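Local structure of putative acetyltransferase (Clostridium difficile, 3DSB) at residues L6-E11 with V59-D64; V66-M71 with V90-E95. The protein probably transfers acyl groups, most likely from acetyl-coenzyme A, as a member of the GNAT acetyltransferase family, although its substrate is not established. All blocks are in the same frame, centred on the assembly; numbering follows the deposited sequence.

Interaction 1: L6-E11 with V59-D64; sequences LIEIRE and VYTVFD
The guanidinium of R10 lies with one face on the CG2 methyl of V59, NH1 standing 3.4 Å from that carbon, while two waters sit in its plane at the edge. A chi1 of 56° sets R10 CG between the backbone N and the carbonyl carbon, and the chain, extended to NE, carries the group over V59. One water links R10 NE to E8 OE1 and T61 OG1; the other joins R10 NH2 to D64 O. R10 NH1 also donates to E11 O, 3.0 Å away, and makes a salt bridge with D16 OD2, so the group's rotation is well fixed. L6 CD2 rests over one face of the F63 ring, 4.1 Å from its centroid, in a CH-pi contact. On the side opposite R10, I7 CG2 nears Y60 CZ at 3.5 Å, and I9 CG1 packs on Y60 CD1.

Between these side chains runs an antiparallel ladder: E8 and T61, and R10 and V59, are hydrogen-bonded pairs. Past the last bridge F63 N donates to L6 O over 2.8 Å. Strand 7-11 is an outermost strand of the sheet within this chain; I9 and Y60 lean on helix 101-115, whereas R10, V59 and T61 touch V66 of strand 65-77.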
loop_
_atom_site.group_PDB
_atom_site.type_symbol
_atom_site.label_atom_id
_atom_site.label_comp_id
_atom_site.label_asym_id
_atom_site.label_seq_id
_atom_site.Cartn_x
_atom_site.Cartn_y
_atom_site.Cartn_z
ATOM N N LEU A 6 -12.736 7.308 -30.343
ATOM C CA LEU A 6 -13.713 8.275 -29.877
ATOM C C LEU A 6 -13.891 8.231 -28.356
ATOM O O LEU A 6 -13.869 9.259 -27.698
ATOM C CB LEU A 6 -15.062 8.082 -30.574
ATOM C CG LEU A 6 -14.926 8.188 -32.087
ATOM C CD1 LEU A 6 -16.310 8.039 -32.679
ATOM C CD2 LEU A 6 -14.314 9.514 -32.465
ATOM N N ILE A 7 -14.068 7.029 -27.833
ATOM C CA ILE A 7 -14.070 6.828 -26.393
ATOM C C ILE A 7 -12.988 5.828 -26.033
ATOM O O ILE A 7 -12.863 4.752 -26.624
ATOM C CB ILE A 7 -15.442 6.304 -25.919
ATOM C CG1 ILE A 7 -16.551 7.364 -26.140
ATOM C CG2 ILE A 7 -15.362 5.878 -24.458
ATOM C CD1 ILE A 7 -17.994 6.866 -25.852
ATOM N N GLU A 8 -12.211 6.168 -25.014
ATOM C CA GLU A 8 -11.178 5.235 -24.599
ATOM C C GLU A 8 -10.795 5.458 -23.174
ATOM O O GLU A 8 -11.076 6.513 -22.592
ATOM C CB GLU A 8 -9.917 5.372 -25.449
ATOM C CG GLU A 8 -9.096 6.627 -25.232
ATOM C CD GLU A 8 -7.785 6.634 -26.034
ATOM O OE1 GLU A 8 -7.098 7.666 -26.040
ATOM O OE2 GLU A 8 -7.465 5.606 -26.663
ATOM N N ILE A 9 -10.141 4.442 -22.648
ATOM C CA ILE A 9 -9.446 4.571 -21.378
ATOM C C ILE A 9 -7.963 4.558 -21.721
ATOM O O ILE A 9 -7.500 3.707 -22.498
ATOM C CB ILE A 9 -9.829 3.415 -20.412
ATOM C CG1 ILE A 9 -11.299 3.516 -19.964
ATOM C CG2 ILE A 9 -8.898 3.429 -19.162
ATOM C CD1 ILE A 9 -11.849 2.247 -19.302
ATOM N N ARG A 10 -7.216 5.490 -21.149
ATOM C CA ARG A 10 -5.798 5.565 -21.401
ATOM C C ARG A 10 -5.088 5.983 -20.126
ATOM O O ARG A 10 -5.673 6.583 -19.214
ATOM C CB ARG A 10 -5.488 6.605 -22.480
ATOM C CG ARG A 10 -6.003 8.048 -22.198
ATOM C CD ARG A 10 -5.320 9.100 -23.098
ATOM N NE ARG A 10 -5.848 10.447 -22.908
ATOM C CZ ARG A 10 -5.471 11.294 -21.955
ATOM N NH1 ARG A 10 -4.563 10.934 -21.029
ATOM N NH2 ARG A 10 -6.049 12.489 -21.893
ATOM N N GLU A 11 -3.796 5.729 -20.102
ATOM C CA GLU A 11 -2.979 6.261 -19.031
ATOM C C GLU A 11 -3.040 7.791 -19.062
ATOM O O GLU A 11 -3.112 8.433 -20.131
ATOM C CB GLU A 11 -1.535 5.754 -19.191
ATOM C CG GLU A 11 -1.414 4.246 -18.927
ATOM C CD GLU A 11 0.028 3.696 -18.923
ATOM O OE1 GLU A 11 0.971 4.496 -19.091
ATOM O OE2 GLU A 11 0.172 2.456 -18.737
ATOM N N VAL A 59 -7.572 7.568 -17.303
ATOM C CA VAL A 59 -8.691 8.458 -17.511
ATOM C C VAL A 59 -9.567 7.906 -18.636
ATOM O O VAL A 59 -9.088 7.228 -19.574
ATOM C CB VAL A 59 -8.205 9.889 -17.885
ATOM C CG1 VAL A 59 -7.577 10.557 -16.672
ATOM C CG2 VAL A 59 -7.200 9.882 -19.086
ATOM N N TYR A 60 -10.858 8.187 -18.466
ATOM C CA TYR A 60 -11.885 7.866 -19.473
ATOM C C TYR A 60 -12.132 9.136 -20.285
ATOM O O TYR A 60 -12.379 10.187 -19.722
ATOM C CB TYR A 60 -13.140 7.410 -18.751
ATOM C CG TYR A 60 -14.230 6.815 -19.610
ATOM C CD1 TYR A 60 -14.441 5.434 -19.637
ATOM C CD2 TYR A 60 -15.087 7.639 -20.336
ATOM C CE1 TYR A 60 -15.469 4.872 -20.417
ATOM C CE2 TYR A 60 -16.108 7.104 -21.078
ATOM C CZ TYR A 60 -16.305 5.735 -21.105
ATOM O OH TYR A 60 -17.335 5.233 -21.861
ATOM N N THR A 61 -11.962 9.043 -21.612
ATOM C CA THR A 61 -12.108 10.242 -22.450
ATOM C C THR A 61 -13.176 10.050 -23.510
ATOM O O THR A 61 -13.394 8.932 -24.015
ATOM C CB THR A 61 -10.759 10.643 -23.141
ATOM O OG1 THR A 61 -10.392 9.659 -24.113
ATOM C CG2 THR A 61 -9.631 10.766 -22.096
ATOM N N VAL A 62 -13.827 11.160 -23.835
ATOM C CA VAL A 62 -14.903 11.165 -24.825
ATOM C C VAL A 62 -14.593 12.297 -25.784
ATOM O O VAL A 62 -14.627 13.453 -25.393
ATOM C CB VAL A 62 -16.271 11.391 -24.150
ATOM C CG1 VAL A 62 -17.387 11.487 -25.220
ATOM C CG2 VAL A 62 -16.588 10.269 -23.107
ATOM N N PHE A 63 -14.268 11.950 -27.040
ATOM C CA PHE A 63 -13.795 12.961 -28.013
ATOM C C PHE A 63 -12.720 13.831 -27.396
ATOM O O PHE A 63 -12.766 15.071 -27.479
ATOM C CB PHE A 63 -14.956 13.805 -28.570
ATOM C CG PHE A 63 -15.752 13.095 -29.637
ATOM C CD1 PHE A 63 -16.637 12.061 -29.303
ATOM C CD2 PHE A 63 -15.598 13.445 -30.993
ATOM C CE1 PHE A 63 -17.355 11.389 -30.257
ATOM C CE2 PHE A 63 -16.377 12.785 -31.971
ATOM C CZ PHE A 63 -17.240 11.751 -31.584
ATOM N N ASP A 64 -11.788 13.140 -26.721
ATOM C CA ASP A 64 -10.605 13.741 -26.083
ATOM C C ASP A 64 -10.828 14.432 -24.756
ATOM O O ASP A 64 -9.851 14.807 -24.104
ATOM C CB ASP A 64 -9.853 14.684 -27.030
ATOM C CG ASP A 64 -9.442 14.002 -28.325
ATOM O OD1 ASP A 64 -9.040 12.810 -28.298
ATOM O OD2 ASP A 64 -9.548 14.689 -29.384
HETATM O O HOH W 1 -11.481 10.258 -26.612
HETATM O O HOH W 2 -7.812 10.129 -24.931
HETATM O O HOH W 3 -7.443 13.437 -24.091
#

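Interaction 2: V66-M71 with V90-E95; sequences VVAQIM and VYVDKE
A68 and Q69 meet Y91 and V92 in the beta hairpin of strands 65-77 and 82-92, a buried antiparallel contact in the central sheet of the GNAT fold. The short strand segments run nearly antiparallel, at 172°, with axes 4.8 Å apart. Q69 and Y91 are the hydrogen-bonded pair: Q69 N donates a hydrogen bond to Y91 O at 2.9 Å, and Y91 N donates one to Q69 O. A68 with V92 and I70 with V90 are the flanking non-hydrogen-bonded pairs.

Their side chains share one face, against helix 101-115. There I70 and V90 run alongside each other. With I70 CG1 anti to the backbone N (chi1 -173°), the chain runs on to CD1, which reaches V90 CG2 at 3.6 Å; A68 CB meets V92 CG2 more loosely, at 4.1 Å.

On the other face, towards helix 17-32, Q69 bends at its second torsion (chi2 103°), bringing NE2 to 3.9 Å from V90 CA. Both ends of this buried amide are satisfied, NE2 by S89 OG and OE1 by N24 ND2. The Y91 hydroxyl is hydrogen-bonded to E30 OE1, and the Y91 ring meets that of F23.

V67 and A68 together face Y60 in a classic beta bulge on strand 65-77. Beyond V92 the strand gives way to a turn, but the ladder gains one more bond, from D93 N to V67 O. The D93 carboxylate closes an Asx turn, its OD1 accepting from E95 N at 2.9 Å through the anti lone pair.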
loop_
_atom_site.group_PDB
_atom_site.type_symbol
_atom_site.label_atom_id
_atom_site.label_comp_id
_atom_site.label_asym_id
_atom_site.label_seq_id
_atom_site.Cartn_x
_atom_site.Cartn_y
_atom_site.Cartn_z
ATOM N N VAL A 66 -11.455 14.514 -20.953
ATOM C CA VAL A 66 -11.333 13.644 -19.798
ATOM C C VAL A 66 -12.583 13.833 -18.919
ATOM O O VAL A 66 -12.843 14.947 -18.460
ATOM C CB VAL A 66 -10.083 13.991 -18.996
ATOM C CG1 VAL A 66 -10.143 13.301 -17.619
ATOM C CG2 VAL A 66 -8.823 13.605 -19.770
ATOM N N VAL A 67 -13.334 12.751 -18.668
ATOM C CA VAL A 67 -14.567 12.830 -17.899
ATOM C C VAL A 67 -14.573 11.911 -16.650
ATOM O O VAL A 67 -15.535 11.917 -15.883
ATOM C CB VAL A 67 -15.813 12.512 -18.760
ATOM C CG1 VAL A 67 -15.881 13.448 -19.971
ATOM C CG2 VAL A 67 -15.782 11.079 -19.253
ATOM N N ALA A 68 -13.520 11.100 -16.472
ATOM C CA ALA A 68 -13.411 10.264 -15.260
ATOM C C ALA A 68 -12.007 9.801 -15.072
ATOM O O ALA A 68 -11.202 9.833 -16.002
ATOM C CB ALA A 68 -14.339 9.065 -15.343
ATOM N N GLN A 69 -11.702 9.398 -13.835
ATOM C CA GLN A 69 -10.339 8.889 -13.519
ATOM C C GLN A 69 -10.402 7.771 -12.522
ATOM O O GLN A 69 -11.331 7.702 -11.701
ATOM C CB GLN A 69 -9.445 9.991 -12.956
ATOM C CG GLN A 69 -9.901 10.552 -11.607
ATOM C CD GLN A 69 -9.047 10.000 -10.430
ATOM O OE1 GLN A 69 -7.903 10.430 -10.217
ATOM N NE2 GLN A 69 -9.622 9.091 -9.652
ATOM N N ILE A 70 -9.374 6.927 -12.583
ATOM C CA ILE A 70 -9.184 5.905 -11.529
ATOM C C ILE A 70 -7.685 5.844 -11.246
ATOM O O ILE A 70 -6.864 5.972 -12.177
ATOM C CB ILE A 70 -9.738 4.509 -11.988
ATOM C CG1 ILE A 70 -9.709 3.496 -10.851
ATOM C CG2 ILE A 70 -9.083 4.010 -13.265
ATOM C CD1 ILE A 70 -10.658 2.262 -11.062
HETATM N N MSE A 71 -7.319 5.691 -9.971
HETATM C CA MSE A 71 -5.917 5.704 -9.545
HETATM C C MSE A 71 -5.607 4.484 -8.714
HETATM O O MSE A 71 -6.445 4.074 -7.895
HETATM C CB MSE A 71 -5.588 6.947 -8.716
HETATM C CG MSE A 71 -4.104 7.161 -8.545
HETATM SE SE MSE A 71 -3.327 6.269 -6.970
HETATM C CE MSE A 71 -3.484 7.744 -5.701
ATOM N N VAL A 90 -11.738 6.634 -7.479
ATOM C CA VAL A 90 -12.490 6.623 -8.741
ATOM C C VAL A 90 -13.412 7.840 -8.714
ATOM O O VAL A 90 -14.080 8.097 -7.716
ATOM C CB VAL A 90 -13.369 5.351 -8.901
ATOM C CG1 VAL A 90 -13.993 5.300 -10.301
ATOM C CG2 VAL A 90 -12.622 4.039 -8.579
ATOM N N TYR A 91 -13.503 8.565 -9.830
ATOM C CA TYR A 91 -14.404 9.734 -9.876
ATOM C C TYR A 91 -14.904 9.880 -11.313
ATOM O O TYR A 91 -14.116 9.763 -12.283
ATOM C CB TYR A 91 -13.651 11.028 -9.501
ATOM C CG TYR A 91 -14.568 12.230 -9.459
ATOM C CD1 TYR A 91 -15.377 12.457 -8.341
ATOM C CD2 TYR A 91 -14.666 13.109 -10.533
ATOM C CE1 TYR A 91 -16.258 13.524 -8.301
ATOM C CE2 TYR A 91 -15.549 14.200 -10.476
ATOM C CZ TYR A 91 -16.327 14.404 -9.353
ATOM O OH TYR A 91 -17.203 15.500 -9.319
ATOM N N VAL A 92 -16.177 10.211 -11.421
ATOM C CA VAL A 92 -16.827 10.438 -12.709
ATOM C C VAL A 92 -17.438 11.840 -12.658
ATOM O O VAL A 92 -18.215 12.150 -11.740
ATOM C CB VAL A 92 -17.950 9.392 -12.975
ATOM C CG1 VAL A 92 -18.639 9.665 -14.371
ATOM C CG2 VAL A 92 -17.420 7.976 -12.920
ATOM N N ASP A 93 -17.097 12.678 -13.631
ATOM C CA ASP A 93 -17.702 14.009 -13.781
ATOM C C ASP A 93 -19.225 13.895 -13.760
ATOM O O ASP A 93 -19.800 12.996 -14.390
ATOM C CB ASP A 93 -17.199 14.552 -15.136
ATOM C CG ASP A 93 -17.714 15.926 -15.494
ATOM O OD1 ASP A 93 -18.926 16.229 -15.364
ATOM O OD2 ASP A 93 -16.854 16.687 -15.979
ATOM N N LYS A 94 -19.866 14.789 -13.006
ATOM C CA LYS A 94 -21.317 14.675 -12.816
ATOM C C LYS A 94 -22.132 14.660 -14.098
ATOM O O LYS A 94 -23.230 14.074 -14.106
ATOM C CB LYS A 94 -21.848 15.787 -11.906
ATOM C CG LYS A 94 -21.484 15.583 -10.447
ATOM C CD LYS A 94 -22.094 16.672 -9.568
ATOM C CE LYS A 94 -21.806 16.453 -8.092
ATOM N NZ LYS A 94 -22.217 17.651 -7.277
ATOM N N GLU A 95 -21.633 15.310 -15.144
ATOM C CA GLU A 95 -22.387 15.387 -16.411
ATOM C C GLU A 95 -22.311 14.069 -17.202
ATOM O O GLU A 95 -22.955 13.942 -18.273
ATOM C CB GLU A 95 -21.809 16.490 -17.268
ATOM C CG GLU A 95 -21.966 17.904 -16.716
ATOM C CD GLU A 95 -21.439 18.929 -17.711
ATOM O OE1 GLU A 95 -22.051 19.071 -18.792
ATOM O OE2 GLU A 95 -20.413 19.581 -17.426
#

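From the N terminus, strand 7-11 comes first, followed by helices 17-32 and 38-50. Interaction 1 closes this long, mostly helical excursion by bringing strand 56-62 back beside the first strand. The chain then turns directly into strand 65-77, and interaction 2 closes a hairpin made of that strand and 82-92. The two contacts are in series, neither nested nor crossed, with centres about 11 Å apart. Their join is the neighbouring pair of strands 56-62 and 65-77: Y60 O lies 2.9 Å from V67 N and Y60 N 3.0 Å from A68 O, both probable hydrogen bonds. Four consecutive strands of one sheet are thereby tied together.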